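Local coordinates for multicopper oxidase (Pseudomonas thermotolerans, PDB 6VOW), which probably oxidises phenolic, laccase-type substrates at one copper site and reduces dioxygen to water at a cluster of further coppers, at residues Arg74-Asn85 with Pro117-Glu128. Numbering follows the deposited sequence.
Sequences RQGDWLRVRFIN and PGEYFDYVFKTE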
loop_
_atom_site.group_PDB
_atom_site.type_symbol
_atom_site.label_atom_id
_atom_site.label_comp_id
_atom_site.label_asym_id
_atom_site.label_seq_id
_atom_site.Cartn_x
_atom_site.Cartn_y
_atom_site.Cartn_z
ATOM N N ARG A 74 15.686 -3.917 7.583
ATOM C CA ARG A 74 16.400 -4.992 6.884
ATOM C C ARG A 74 15.700 -6.156 7.377
ATOM O O ARG A 74 15.269 -6.125 8.546
ATOM C CB ARG A 74 17.889 -4.981 7.317
ATOM C CG ARG A 74 18.709 -6.252 7.138
ATOM C CD ARG A 74 19.596 -6.145 5.931
ATOM N NE ARG A 74 20.358 -4.900 5.966
ATOM C CZ ARG A 74 20.908 -4.317 4.901
ATOM N NH1 ARG A 74 20.777 -4.838 3.680
ATOM N NH2 ARG A 74 21.583 -3.184 5.044
ATOM N N GLN A 75 15.485 -7.129 6.495
ATOM C CA GLN A 75 14.744 -8.312 6.821
ATOM C C GLN A 75 15.401 -9.082 7.925
ATOM O O GLN A 75 16.578 -9.345 7.839
ATOM C CB GLN A 75 14.681 -9.189 5.574
ATOM C CG GLN A 75 13.912 -10.479 5.702
ATOM C CD GLN A 75 13.908 -11.200 4.400
ATOM O OE1 GLN A 75 14.808 -11.023 3.590
ATOM N NE2 GLN A 75 12.890 -12.002 4.170
ATOM N N GLY A 76 14.621 -9.448 8.938
ATOM C CA GLY A 76 15.111 -10.178 10.119
ATOM C C GLY A 76 15.392 -9.218 11.252
ATOM O O GLY A 76 15.476 -9.609 12.380
ATOM N N ASP A 77 15.482 -7.939 10.960
ATOM C CA ASP A 77 15.793 -6.978 12.014
ATOM C C ASP A 77 14.546 -6.356 12.644
ATOM O O ASP A 77 13.419 -6.591 12.175
ATOM C CB ASP A 77 16.679 -5.879 11.460
ATOM C CG ASP A 77 17.977 -6.382 10.916
ATOM O OD1 ASP A 77 18.306 -7.571 11.103
ATOM O OD2 ASP A 77 18.678 -5.521 10.363
ATOM N N TRP A 78 14.765 -5.611 13.736
ATOM C CA TRP A 78 13.715 -4.892 14.505
ATOM C C TRP A 78 13.630 -3.542 13.983
ATOM O O TRP A 78 14.670 -2.914 13.747
ATOM C CB TRP A 78 13.979 -4.771 16.012
ATOM C CG TRP A 78 13.833 -6.035 16.776
ATOM C CD1 TRP A 78 14.819 -6.903 17.027
ATOM C CD2 TRP A 78 12.680 -6.563 17.410
ATOM N NE1 TRP A 78 14.364 -7.969 17.716
ATOM C CE2 TRP A 78 13.054 -7.775 18.002
ATOM C CE3 TRP A 78 11.361 -6.148 17.530
ATOM C CZ2 TRP A 78 12.158 -8.575 18.700
ATOM C CZ3 TRP A 78 10.499 -6.918 18.207
ATOM C CH2 TRP A 78 10.880 -8.120 18.790
ATOM N N LEU A 79 12.370 -3.102 13.771
ATOM C CA LEU A 79 12.077 -1.757 13.364
ATOM C C LEU A 79 11.537 -1.157 14.609
ATOM O O LEU A 79 10.593 -1.736 15.124
ATOM C CB LEU A 79 10.979 -1.725 12.253
ATOM C CG LEU A 79 10.578 -0.317 11.861
ATOM C CD1 LEU A 79 11.793 0.460 11.590
ATOM C CD2 LEU A 79 9.757 -0.332 10.594
ATOM N N ARG A 80 12.087 -0.018 15.052
ATOM C CA ARG A 80 11.638 0.658 16.294
ATOM C C ARG A 80 11.375 2.081 15.963
ATOM O O ARG A 80 12.271 2.815 15.501
ATOM C CB ARG A 80 12.707 0.569 17.389
ATOM C CG ARG A 80 12.264 1.030 18.781
ATOM C CD ARG A 80 13.097 0.410 19.911
ATOM N NE ARG A 80 14.501 0.828 19.843
ATOM C CZ ARG A 80 15.460 0.282 20.576
ATOM N NH1 ARG A 80 15.179 -0.673 21.395
ATOM N NH2 ARG A 80 16.693 0.686 20.463
ATOM N N VAL A 81 10.117 2.474 16.118
ATOM C CA VAL A 81 9.727 3.819 15.721
ATOM C C VAL A 81 9.012 4.439 16.884
ATOM O O VAL A 81 7.965 3.967 17.304
ATOM C CB VAL A 81 8.788 3.850 14.527
ATOM C CG1 VAL A 81 8.462 5.332 14.250
ATOM C CG2 VAL A 81 9.451 3.158 13.341
ATOM N N ARG A 82 9.640 5.480 17.400
ATOM C CA ARG A 82 9.076 6.373 18.400
ATOM C C ARG A 82 8.191 7.338 17.619
ATOM O O ARG A 82 8.678 8.290 17.009
ATOM C CB ARG A 82 10.232 7.048 19.155
ATOM C CG ARG A 82 9.910 8.252 20.005
ATOM C CD ARG A 82 9.063 7.873 21.148
ATOM N NE ARG A 82 9.743 7.077 22.194
ATOM C CZ ARG A 82 10.452 7.569 23.196
ATOM N NH1 ARG A 82 10.721 8.868 23.303
ATOM N NH2 ARG A 82 10.930 6.728 24.080
ATOM N N PHE A 83 6.881 6.999 17.586
ATOM C CA PHE A 83 5.957 7.826 16.938
ATOM C C PHE A 83 5.370 8.910 17.875
ATOM O O PHE A 83 4.852 8.656 18.915
ATOM C CB PHE A 83 4.844 7.060 16.276
ATOM C CG PHE A 83 3.761 7.965 15.834
ATOM C CD1 PHE A 83 4.026 8.960 14.875
ATOM C CD2 PHE A 83 2.513 7.858 16.338
ATOM C CE1 PHE A 83 2.992 9.810 14.429
ATOM C CE2 PHE A 83 1.468 8.722 15.909
ATOM C CZ PHE A 83 1.719 9.672 14.968
ATOM N N ILE A 84 5.502 10.131 17.443
ATOM C CA ILE A 84 5.087 11.268 18.236
ATOM C C ILE A 84 4.041 12.018 17.464
ATOM O O ILE A 84 4.319 12.490 16.365
ATOM C CB ILE A 84 6.245 12.228 18.502
ATOM C CG1 ILE A 84 7.406 11.473 19.206
ATOM C CG2 ILE A 84 5.777 13.333 19.441
ATOM C CD1 ILE A 84 8.697 12.285 19.366
ATOM N N ASN A 85 2.873 12.184 18.073
ATOM C CA ASN A 85 1.740 12.860 17.421
ATOM C C ASN A 85 1.794 14.383 17.695
ATOM O O ASN A 85 1.501 14.831 18.799
ATOM C CB ASN A 85 0.455 12.265 17.937
ATOM C CG ASN A 85 -0.764 12.857 17.279
ATOM O OD1 ASN A 85 -0.671 13.572 16.325
ATOM N ND2 ASN A 85 -1.885 12.519 17.761
ATOM N N PRO A 117 -2.752 13.972 20.678
ATOM C CA PRO A 117 -1.879 15.059 20.402
ATOM C C PRO A 117 -0.847 15.248 21.474
ATOM O O PRO A 117 -1.177 15.154 22.611
ATOM C CB PRO A 117 -2.838 16.249 20.370
ATOM C CG PRO A 117 -4.082 15.666 19.811
ATOM C CD PRO A 117 -4.168 14.403 20.558
ATOM N N GLY A 118 0.410 15.440 21.099
ATOM C CA GLY A 118 1.520 15.652 22.046
ATOM C C GLY A 118 2.099 14.450 22.737
ATOM O O GLY A 118 3.110 14.602 23.454
ATOM N N GLU A 119 1.464 13.277 22.549
ATOM C CA GLU A 119 1.898 12.006 23.102
ATOM C C GLU A 119 2.792 11.285 22.044
ATOM O O GLU A 119 3.047 11.857 20.982
ATOM C CB GLU A 119 0.676 11.101 23.419
ATOM C CG GLU A 119 -0.284 11.448 24.571
ATOM C CD GLU A 119 -1.350 10.325 24.802
ATOM O OE1 GLU A 119 -1.408 9.302 24.020
ATOM O OE2 GLU A 119 -2.158 10.455 25.769
ATOM N N TYR A 120 3.243 10.051 22.371
ATOM C CA TYR A 120 4.067 9.174 21.518
ATOM C C TYR A 120 3.693 7.738 21.665
ATOM O O TYR A 120 3.017 7.383 22.578
ATOM C CB TYR A 120 5.576 9.376 21.797
ATOM C CG TYR A 120 6.071 8.850 23.086
ATOM C CD1 TYR A 120 5.988 9.623 24.269
ATOM C CD2 TYR A 120 6.632 7.565 23.162
ATOM C CE1 TYR A 120 6.442 9.117 25.487
ATOM C CE2 TYR A 120 7.076 7.053 24.384
ATOM C CZ TYR A 120 7.005 7.853 25.513
ATOM O OH TYR A 120 7.436 7.349 26.686
ATOM N N PHE A 121 4.098 6.892 20.719
ATOM C CA PHE A 121 3.831 5.451 20.806
ATOM C C PHE A 121 5.065 4.846 20.139
ATOM O O PHE A 121 5.637 5.407 19.160
ATOM C CB PHE A 121 2.530 5.017 20.085
ATOM C CG PHE A 121 2.132 3.595 20.341
ATOM C CD1 PHE A 121 2.570 2.566 19.496
ATOM C CD2 PHE A 121 1.292 3.252 21.447
ATOM C CE1 PHE A 121 2.156 1.245 19.704
ATOM C CE2 PHE A 121 0.888 1.913 21.663
ATOM C CZ PHE A 121 1.316 0.913 20.787
ATOM N N ASP A 122 5.537 3.774 20.747
ATOM C CA ASP A 122 6.740 3.115 20.271
ATOM C C ASP A 122 6.298 1.887 19.534
ATOM O O ASP A 122 5.871 0.903 20.171
ATOM C CB ASP A 122 7.586 2.750 21.440
ATOM C CG ASP A 122 8.480 3.868 21.910
ATOM O OD1 ASP A 122 8.956 4.676 21.110
ATOM O OD2 ASP A 122 8.780 3.901 23.107
ATOM N N TYR A 123 6.414 1.941 18.194
ATOM C CA TYR A 123 6.120 0.758 17.365
ATOM C C TYR A 123 7.422 0.027 17.244
ATOM O O TYR A 123 8.344 0.562 16.694
ATOM C CB TYR A 123 5.534 1.080 15.964
ATOM C CG TYR A 123 4.186 1.804 16.043
ATOM C CD1 TYR A 123 3.010 1.113 16.099
ATOM C CD2 TYR A 123 4.122 3.185 16.024
ATOM C CE1 TYR A 123 1.787 1.757 16.180
ATOM C CE2 TYR A 123 2.912 3.856 16.096
ATOM C CZ TYR A 123 1.755 3.140 16.184
ATOM O OH TYR A 123 0.612 3.827 16.295
ATOM N N VAL A 124 7.492 -1.185 17.782
ATOM C CA VAL A 124 8.629 -2.101 17.635
ATOM C C VAL A 124 8.167 -3.418 17.079
ATOM O O VAL A 124 7.296 -4.085 17.693
ATOM C CB VAL A 124 9.306 -2.548 18.992
ATOM C CG1 VAL A 124 10.805 -2.646 18.806
ATOM C CG2 VAL A 124 8.955 -1.672 20.157
ATOM N N PHE A 125 8.754 -3.853 15.973
ATOM C CA PHE A 125 8.393 -5.197 15.476
ATOM C C PHE A 125 9.504 -5.625 14.546
ATOM O O PHE A 125 10.329 -4.793 14.094
ATOM C CB PHE A 125 7.060 -5.169 14.738
ATOM C CG PHE A 125 6.980 -4.051 13.720
ATOM C CD1 PHE A 125 6.555 -2.769 14.081
ATOM C CD2 PHE A 125 7.370 -4.243 12.366
ATOM C CE1 PHE A 125 6.482 -1.747 13.125
ATOM C CE2 PHE A 125 7.261 -3.201 11.434
ATOM C CZ PHE A 125 6.806 -1.974 11.828
ATOM N N LYS A 126 9.609 -6.921 14.370
ATOM C CA LYS A 126 10.571 -7.470 13.435
ATOM C C LYS A 126 9.867 -7.441 12.078
ATOM O O LYS A 126 8.661 -7.726 11.967
ATOM C CB LYS A 126 10.965 -8.934 13.809
ATOM C CG LYS A 126 11.601 -9.163 15.168
ATOM C CD LYS A 126 11.925 -10.655 15.403
ATOM C CE LYS A 126 13.194 -11.088 14.687
ATOM N NZ LYS A 126 14.377 -10.302 15.151
ATOM N N THR A 127 10.657 -7.079 11.063
ATOM C CA THR A 127 10.312 -7.132 9.675
ATOM C C THR A 127 10.936 -8.362 9.042
ATOM O O THR A 127 12.113 -8.335 8.685
ATOM C CB THR A 127 10.824 -5.848 9.015
ATOM O OG1 THR A 127 12.244 -5.740 9.210
ATOM C CG2 THR A 127 10.186 -4.613 9.637
ATOM N N GLU A 128 10.202 -9.467 8.991
ATOM C CA GLU A 128 10.627 -10.701 8.413
ATOM C C GLU A 128 10.448 -10.802 6.898
ATOM O O GLU A 128 10.927 -11.814 6.334
ATOM C CB GLU A 128 9.882 -11.905 9.045
ATOM C CG GLU A 128 10.004 -11.999 10.579
ATOM C CD GLU A 128 11.370 -12.468 11.094
ATOM O OE1 GLU A 128 12.293 -12.726 10.299
ATOM O OE2 GLU A 128 11.534 -12.598 12.311
#
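Asp77 O takes the backbone N-H of Thr127 at 3.0 Å, almost in line with its carbonyl, while the CA of Lys126 adds a C-H...O contact to the same oxygen. From this junction strands 78-85 and 120-126 run antiparallel. The hydrogen-bonded pairs Leu79-Phe125, Val81-Tyr123 and Phe83-Phe121 alternate with non-hydrogen-bonded ones, and the bond from Leu79 N to Phe125 O, 2.7 Å long, is practically straight. The two faces of this cupredoxin-type sheet differ. On that of Trp78, Lys126 lays CG over the indole six-membered ring, 3.5 Å from its centroid. The Lys126 chain then bends at chi3 and chi4 (79° and 60°), bringing NZ off-centre over the five-membered ring, a cation-pi contact, and into a 3.1 Å hydrogen bond with Gly76 O. With an alanine at Trp78, Lys126 would probably lose the surface under its CG and the pi face near its amine, leaving the chain beyond CG freer to turn. Arg82 folds back at chi2 and chi3 into a salt bridge, NE to Asp122 OD1 at 2.7 Å, on the syn side of the carboxylate; its guanidinium makes an off-centre cation-pi contact with the Tyr120 ring, the planes 36° apart. Arg80, next to Val124, carries its charge to Asp39 on strand 37-49. The other face is largely apolar: Leu79 CB sits over the Phe125 ring and Leu79 CD2 reaches Phe125 CZ at 3.6 Å, whereas Phe83 CB abuts the edge of Tyr123, whose hydroxyl bonds Gln112 and Ile93. Tyr123 and Phe125 also meet Trp95, flanked in sequence by the copper-cluster histidines His94 and His96. Cation-pi and ionic contacts thus hold the polar side chains of one face, while carbon contacts fill the other, about 11 Å from a bound copper at Phe125.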